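Local coordinates for protein glucose-6-phosphate isomerase (Plasmodium falciparum, PDB 3QKI) that probably interconverts alpha-D-glucose 6-phosphate and beta-D-fructose 6-phosphate, the second step of glycolysis, at residues L179-V184 / S317-L322; S389-Q394 / L528-Y533. All coordinates share one frame; numbering follows the deposited sequence.

How the interactions relate
Helix 388-400 connects the two contacts: its segment 389-394 belongs to interaction 2 and also packs against segment 179-184 of interaction 1. The centres lie 12 Å apart, yet the segments touch directly. Leu179 CD1 comes to 3.4 Å from Gln394 OE1, Gly180 N lies 3.5 Å from His391 ND1, and Phe183 CD2 is 3.9 Å from His391 CD2. His391 thus packs against both 179-184 and 528-533. Both contacts border the fructose 6-phosphate site: in interaction 1 the side chains of Val319 and Ser177, a binding residue, are about 5 Å apart, while Gln394 in interaction 2 itself binds the sugar phosphate, which is absent from this chain.

Interaction 1 of 2, residues L179-V184 / S317-L322; sequences LGTEFV and SSVGIL
The hydroxyl of Thr181 and the carbonyl of Val319 share a water, which accepts from Thr181 OG1 at 2.7 Å and donates to Val319 O at 2.8 Å. The two protein oxygens are 3.8 Å apart, so the water supplies the polar bridge between the helices. Thr181 OG1 also lies over the backbone of the facing helix, 3.5 Å from Gly320 CA. With a first torsion of -49°, the hydroxyl stands opposite the carbonyl carbon and next to the backbone N, while CG2 takes the place opposite the N. Gly320 has no side chain, and here the backbones come close, the CA atoms of Thr181 and Gly320 being 5.0 Å apart. Val319 adds a lighter touch through CG1, 4.3 Å from Thr181 OG1.

The start of the second helix is closed by Ser317 at its N-cap, whose OG accepts from Val319 N at 3.2 Å; Ser317 O in turn takes bonds from both Gly320 N and Ile321 N. This capped first turn presents Val319 O and Gly320 to Thr181. Beyond the pair, Val315 packs on Thr181 and Val285 of strand 282-285 lies against Val319.

The contact is a buried meeting of two helix beginnings. Helix 179-197 follows strand 168-172 of the five-stranded parallel sheet, and the intervening loop carries Gly176 and Ser177, which bind fructose 6-phosphate when it is present. The arrangement belongs to the alpha/beta sugar isomerase (SIS) fold of the phosphoglucose isomerase family, beside its substrate pocket.

Interaction 2 of 2, residues S389-Q394 / L528-Y533; sequences SAHIQQ and LLLSLY
Two rings meet aliphatic branches here: the phenol of Tyr533 is met obliquely by Ile392, and the imidazole of His391, likewise obliquely, by Leu530. At the edge of the Tyr533 ring, in its plane, lies the carbonyl oxygen of Leu529 from the preceding turn, and Phe388 joins the same tyrosine in an edge-to-face pair.

The Ile392 methyl CD1 sits at the base of the tyrosine side chain, 3.5 Å from Tyr533 CB and 3.7 Å from Tyr533 CG, while Ile392 CG2 meets the neighbouring ring carbon, Tyr533 CD2, at 4.0 Å. The first torsion of Ile392 (-59°) sets CG1 opposite the carbonyl carbon, and the second (-50°) folds CD1 toward the partner helix. The two side chains cross at about a right angle in this apolar pair.

One turn earlier on helix 523-543, Leu530 meets His391, the neighbour of Ile392. Its methyl CD1 lies against the nitrogen side of the imidazole, 3.5 Å from His391 NE2 and 4.0 Å from His391 CD2, again with the side chains nearly perpendicular. Leu530 leaves its backbone alongside the other helix, and its tip turns in to make the contact. All four residues are buried, with no polar bond between the segments; the Tyr533 hydroxyl is hydrogen-bonded to Glu444 OE1, on strand 443-448.

Segment 389-394 also carries Gln394, a fructose 6-phosphate-binding residue that is hydrogen-bonded to Glu398 and packs on His429 of the second subunit.

Helix 388-400 lies against helix 523-543, and the backbones come nearest at Ile392 and Tyr533, with CA atoms 7.5 Å apart. Helix 330-349 packs on Leu530 through Phe336 and Cys340, Leu516 of strand 513-518 packs on Tyr533, and helix 179-197 packs on His391 through Leu179.

Interaction 1 of 2, residues L179-V184 / S317-L322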
loop_
_atom_site.group_PDB
_atom_site.type_symbol
_atom_site.label_atom_id
_atom_site.label_comp_id
_atom_site.label_asym_id
_atom_site.label_seq_id
_atom_site.Cartn_x
_atom_site.Cartn_y
_atom_site.Cartn_z
ATOM N N LEU A 179 -11.088 -3.854 6.690
ATOM C CA LEU A 179 -10.334 -4.039 5.436
ATOM C C LEU A 179 -11.157 -4.540 4.256
ATOM O O LEU A 179 -11.108 -3.949 3.184
ATOM C CB LEU A 179 -9.018 -4.830 5.619
ATOM C CG LEU A 179 -7.887 -4.092 6.369
ATOM C CD1 LEU A 179 -6.811 -5.060 6.835
ATOM C CD2 LEU A 179 -7.262 -2.987 5.524
ATOM N N GLY A 180 -11.927 -5.594 4.473
ATOM C CA GLY A 180 -12.797 -6.129 3.430
ATOM C C GLY A 180 -13.879 -5.137 3.059
ATOM O O GLY A 180 -14.129 -4.895 1.873
ATOM N N THR A 181 -14.496 -4.513 4.079
ATOM C CA THR A 181 -15.542 -3.516 3.860
ATOM C C THR A 181 -15.016 -2.350 3.003
ATOM O O THR A 181 -15.679 -1.986 2.034
ATOM C CB THR A 181 -16.098 -3.022 5.199
ATOM O OG1 THR A 181 -16.401 -4.158 6.004
ATOM C CG2 THR A 181 -17.341 -2.119 5.032
ATOM N N GLU A 182 -13.843 -1.778 3.363
ATOM C CA GLU A 182 -13.295 -0.656 2.621
ATOM C C GLU A 182 -12.950 -1.043 1.178
ATOM O O GLU A 182 -13.198 -0.251 0.253
ATOM C CB GLU A 182 -12.112 0.016 3.350
ATOM C CG GLU A 182 -11.633 1.236 2.571
ATOM C CD GLU A 182 -10.771 2.203 3.344
ATOM O OE1 GLU A 182 -9.952 1.744 4.169
ATOM O OE2 GLU A 182 -10.903 3.423 3.110
ATOM N N PHE A 183 -12.453 -2.274 0.976
ATOM C CA PHE A 183 -12.173 -2.766 -0.376
ATOM C C PHE A 183 -13.486 -2.681 -1.186
ATOM O O PHE A 183 -13.507 -2.054 -2.235
ATOM C CB PHE A 183 -11.580 -4.209 -0.344
ATOM C CG PHE A 183 -12.066 -5.164 -1.429
ATOM C CD1 PHE A 183 -12.055 -4.792 -2.771
ATOM C CD2 PHE A 183 -12.558 -6.422 -1.103
ATOM C CE1 PHE A 183 -12.577 -5.642 -3.757
ATOM C CE2 PHE A 183 -13.022 -7.292 -2.097
ATOM C CZ PHE A 183 -13.030 -6.894 -3.415
ATOM N N VAL A 184 -14.569 -3.296 -0.688
ATOM C CA VAL A 184 -15.865 -3.350 -1.392
ATOM C C VAL A 184 -16.488 -1.969 -1.549
ATOM O O VAL A 184 -17.023 -1.662 -2.609
ATOM C CB VAL A 184 -16.857 -4.383 -0.782
ATOM C CG1 VAL A 184 -18.167 -4.442 -1.587
ATOM C CG2 VAL A 184 -16.227 -5.773 -0.705
ATOM N N SER A 317 -20.367 -11.184 6.525
ATOM C CA SER A 317 -21.244 -11.261 7.703
ATOM C C SER A 317 -21.750 -9.822 7.892
ATOM O O SER A 317 -21.393 -8.951 7.084
ATOM C CB SER A 317 -20.459 -11.692 8.944
ATOM O OG SER A 317 -19.618 -10.648 9.425
ATOM N N SER A 318 -22.508 -9.545 8.986
ATOM C CA SER A 318 -22.970 -8.195 9.326
ATOM C C SER A 318 -21.821 -7.157 9.358
ATOM O O SER A 318 -22.070 -5.985 9.080
ATOM C CB SER A 318 -23.713 -8.198 10.658
ATOM O OG SER A 318 -22.936 -8.824 11.661
ATOM N N VAL A 319 -20.580 -7.584 9.651
ATOM C CA VAL A 319 -19.375 -6.715 9.672
ATOM C C VAL A 319 -19.340 -5.784 8.430
ATOM O O VAL A 319 -19.196 -4.563 8.568
ATOM C CB VAL A 319 -18.050 -7.527 9.786
ATOM C CG1 VAL A 319 -16.824 -6.635 9.515
ATOM C CG2 VAL A 319 -17.940 -8.214 11.148
ATOM N N GLY A 320 -19.493 -6.383 7.255
ATOM C CA GLY A 320 -19.508 -5.658 5.991
ATOM C C GLY A 320 -20.902 -5.464 5.435
ATOM O O GLY A 320 -21.205 -4.393 4.914
ATOM N N ILE A 321 -21.785 -6.480 5.551
ATOM C CA ILE A 321 -23.133 -6.383 4.974
ATOM C C ILE A 321 -23.961 -5.232 5.549
ATOM O O ILE A 321 -24.674 -4.588 4.802
ATOM C CB ILE A 321 -23.896 -7.729 4.852
ATOM C CG1 ILE A 321 -23.056 -8.817 4.105
ATOM C CG2 ILE A 321 -25.281 -7.546 4.180
ATOM C CD1 ILE A 321 -22.485 -8.440 2.606
ATOM N N LEU A 322 -23.815 -4.938 6.840
ATOM C CA LEU A 322 -24.547 -3.807 7.406
ATOM C C LEU A 322 -24.090 -2.436 6.848
ATOM O O LEU A 322 -24.919 -1.787 6.207
ATOM C CB LEU A 322 -24.590 -3.834 8.934
ATOM C CG LEU A 322 -25.179 -2.600 9.586
ATOM C CD1 LEU A 322 -26.698 -2.505 9.353
ATOM C CD2 LEU A 322 -24.830 -2.565 11.022
HETATM O O HOH W 1 -16.913 -3.021 8.361
#

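Interaction 2 of 2, residues S389-Q394 / L528-Y533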
loop_
_atom_site.group_PDB
_atom_site.type_symbol
_atom_site.label_atom_id
_atom_site.label_comp_id
_atom_site.label_asym_id
_atom_site.label_seq_id
_atom_site.Cartn_x
_atom_site.Cartn_y
_atom_site.Cartn_z
ATOM N N SER A 389 -5.780 -4.609 -2.570
ATOM C CA SER A 389 -4.446 -5.074 -2.126
ATOM C C SER A 389 -4.308 -5.069 -0.589
ATOM O O SER A 389 -3.784 -6.039 -0.033
ATOM C CB SER A 389 -3.369 -4.175 -2.738
ATOM O OG SER A 389 -2.056 -4.525 -2.354
ATOM N N ALA A 390 -4.765 -3.993 0.091
ATOM C CA ALA A 390 -4.696 -3.877 1.553
ATOM C C ALA A 390 -5.511 -4.991 2.210
ATOM O O ALA A 390 -5.077 -5.543 3.219
ATOM C CB ALA A 390 -5.186 -2.505 2.007
ATOM N N HIS A 391 -6.681 -5.331 1.640
ATOM C CA HIS A 391 -7.497 -6.444 2.147
ATOM C C HIS A 391 -6.784 -7.798 1.873
ATOM O O HIS A 391 -6.637 -8.593 2.806
ATOM C CB HIS A 391 -8.918 -6.461 1.524
ATOM C CG HIS A 391 -9.695 -7.691 1.917
ATOM N ND1 HIS A 391 -9.831 -8.064 3.253
ATOM C CD2 HIS A 391 -10.291 -8.623 1.142
ATOM C CE1 HIS A 391 -10.555 -9.171 3.244
ATOM N NE2 HIS A 391 -10.846 -9.553 2.001
ATOM N N ILE A 392 -6.329 -8.033 0.626
ATOM C CA ILE A 392 -5.597 -9.254 0.251
ATOM C C ILE A 392 -4.353 -9.468 1.127
ATOM O O ILE A 392 -4.086 -10.600 1.504
ATOM C CB ILE A 392 -5.321 -9.362 -1.287
ATOM C CG1 ILE A 392 -6.646 -9.342 -2.074
ATOM C CG2 ILE A 392 -4.479 -10.608 -1.650
ATOM C CD1 ILE A 392 -7.759 -10.351 -1.563
ATOM N N GLN A 393 -3.662 -8.392 1.517
ATOM C CA GLN A 393 -2.508 -8.443 2.434
ATOM C C GLN A 393 -2.855 -9.105 3.741
ATOM O O GLN A 393 -2.142 -10.027 4.126
ATOM C CB GLN A 393 -1.993 -7.039 2.731
ATOM C CG GLN A 393 -0.832 -6.663 1.922
ATOM C CD GLN A 393 -0.283 -5.327 2.370
ATOM O OE1 GLN A 393 -0.916 -4.564 3.115
ATOM N NE2 GLN A 393 0.923 -5.028 1.923
ATOM N N GLN A 394 -3.956 -8.668 4.440
ATOM C CA GLN A 394 -4.357 -9.333 5.684
ATOM C C GLN A 394 -4.856 -10.762 5.419
ATOM O O GLN A 394 -4.402 -11.699 6.084
ATOM C CB GLN A 394 -5.410 -8.550 6.481
ATOM C CG GLN A 394 -5.872 -9.378 7.708
ATOM C CD GLN A 394 -6.955 -8.784 8.531
ATOM O OE1 GLN A 394 -7.837 -8.125 8.028
ATOM N NE2 GLN A 394 -6.914 -9.029 9.833
ATOM N N LEU A 528 -17.592 -12.495 -6.800
ATOM C CA LEU A 528 -16.761 -13.531 -7.428
ATOM C C LEU A 528 -15.272 -13.295 -7.074
ATOM O O LEU A 528 -14.582 -14.250 -6.729
ATOM C CB LEU A 528 -16.888 -13.501 -8.961
ATOM C CG LEU A 528 -18.169 -13.962 -9.614
ATOM C CD1 LEU A 528 -18.059 -13.780 -11.112
ATOM C CD2 LEU A 528 -18.490 -15.441 -9.275
ATOM N N LEU A 529 -14.801 -12.026 -7.168
ATOM C CA LEU A 529 -13.414 -11.636 -6.874
ATOM C C LEU A 529 -13.042 -11.896 -5.395
ATOM O O LEU A 529 -11.983 -12.451 -5.132
ATOM C CB LEU A 529 -13.139 -10.173 -7.295
ATOM C CG LEU A 529 -11.720 -9.621 -7.084
ATOM C CD1 LEU A 529 -10.688 -10.372 -7.920
ATOM C CD2 LEU A 529 -11.665 -8.123 -7.409
ATOM N N LEU A 530 -13.903 -11.507 -4.453
ATOM C CA LEU A 530 -13.654 -11.742 -3.032
ATOM C C LEU A 530 -13.543 -13.229 -2.734
ATOM O O LEU A 530 -12.564 -13.657 -2.116
ATOM C CB LEU A 530 -14.751 -11.128 -2.130
ATOM C CG LEU A 530 -14.642 -11.516 -0.647
ATOM C CD1 LEU A 530 -13.470 -10.834 0.022
ATOM C CD2 LEU A 530 -15.930 -11.346 0.066
ATOM N N SER A 531 -14.533 -14.016 -3.187
ATOM C CA SER A 531 -14.556 -15.448 -2.907
ATOM C C SER A 531 -13.379 -16.161 -3.568
ATOM O O SER A 531 -12.838 -17.082 -2.981
ATOM C CB SER A 531 -15.894 -16.068 -3.293
ATOM O OG SER A 531 -15.819 -17.486 -3.233
ATOM N N LEU A 532 -12.968 -15.720 -4.758
ATOM C CA LEU A 532 -11.844 -16.291 -5.480
ATOM C C LEU A 532 -10.584 -16.257 -4.593
ATOM O O LEU A 532 -9.906 -17.271 -4.475
ATOM C CB LEU A 532 -11.617 -15.529 -6.814
ATOM C CG LEU A 532 -10.350 -15.876 -7.611
ATOM C CD1 LEU A 532 -10.320 -17.334 -7.971
ATOM C CD2 LEU A 532 -10.222 -15.000 -8.862
ATOM N N TYR A 533 -10.295 -15.111 -3.956
ATOM C CA TYR A 533 -9.131 -14.956 -3.086
ATOM C C TYR A 533 -9.308 -15.648 -1.733
ATOM O O TYR A 533 -8.355 -16.283 -1.255
ATOM C CB TYR A 533 -8.699 -13.474 -2.958
ATOM C CG TYR A 533 -7.838 -13.058 -4.127
ATOM C CD1 TYR A 533 -8.407 -12.738 -5.362
ATOM C CD2 TYR A 533 -6.447 -13.096 -4.040
ATOM C CE1 TYR A 533 -7.614 -12.446 -6.474
ATOM C CE2 TYR A 533 -5.644 -12.801 -5.149
ATOM C CZ TYR A 533 -6.232 -12.461 -6.358
ATOM O OH TYR A 533 -5.449 -12.160 -7.454
#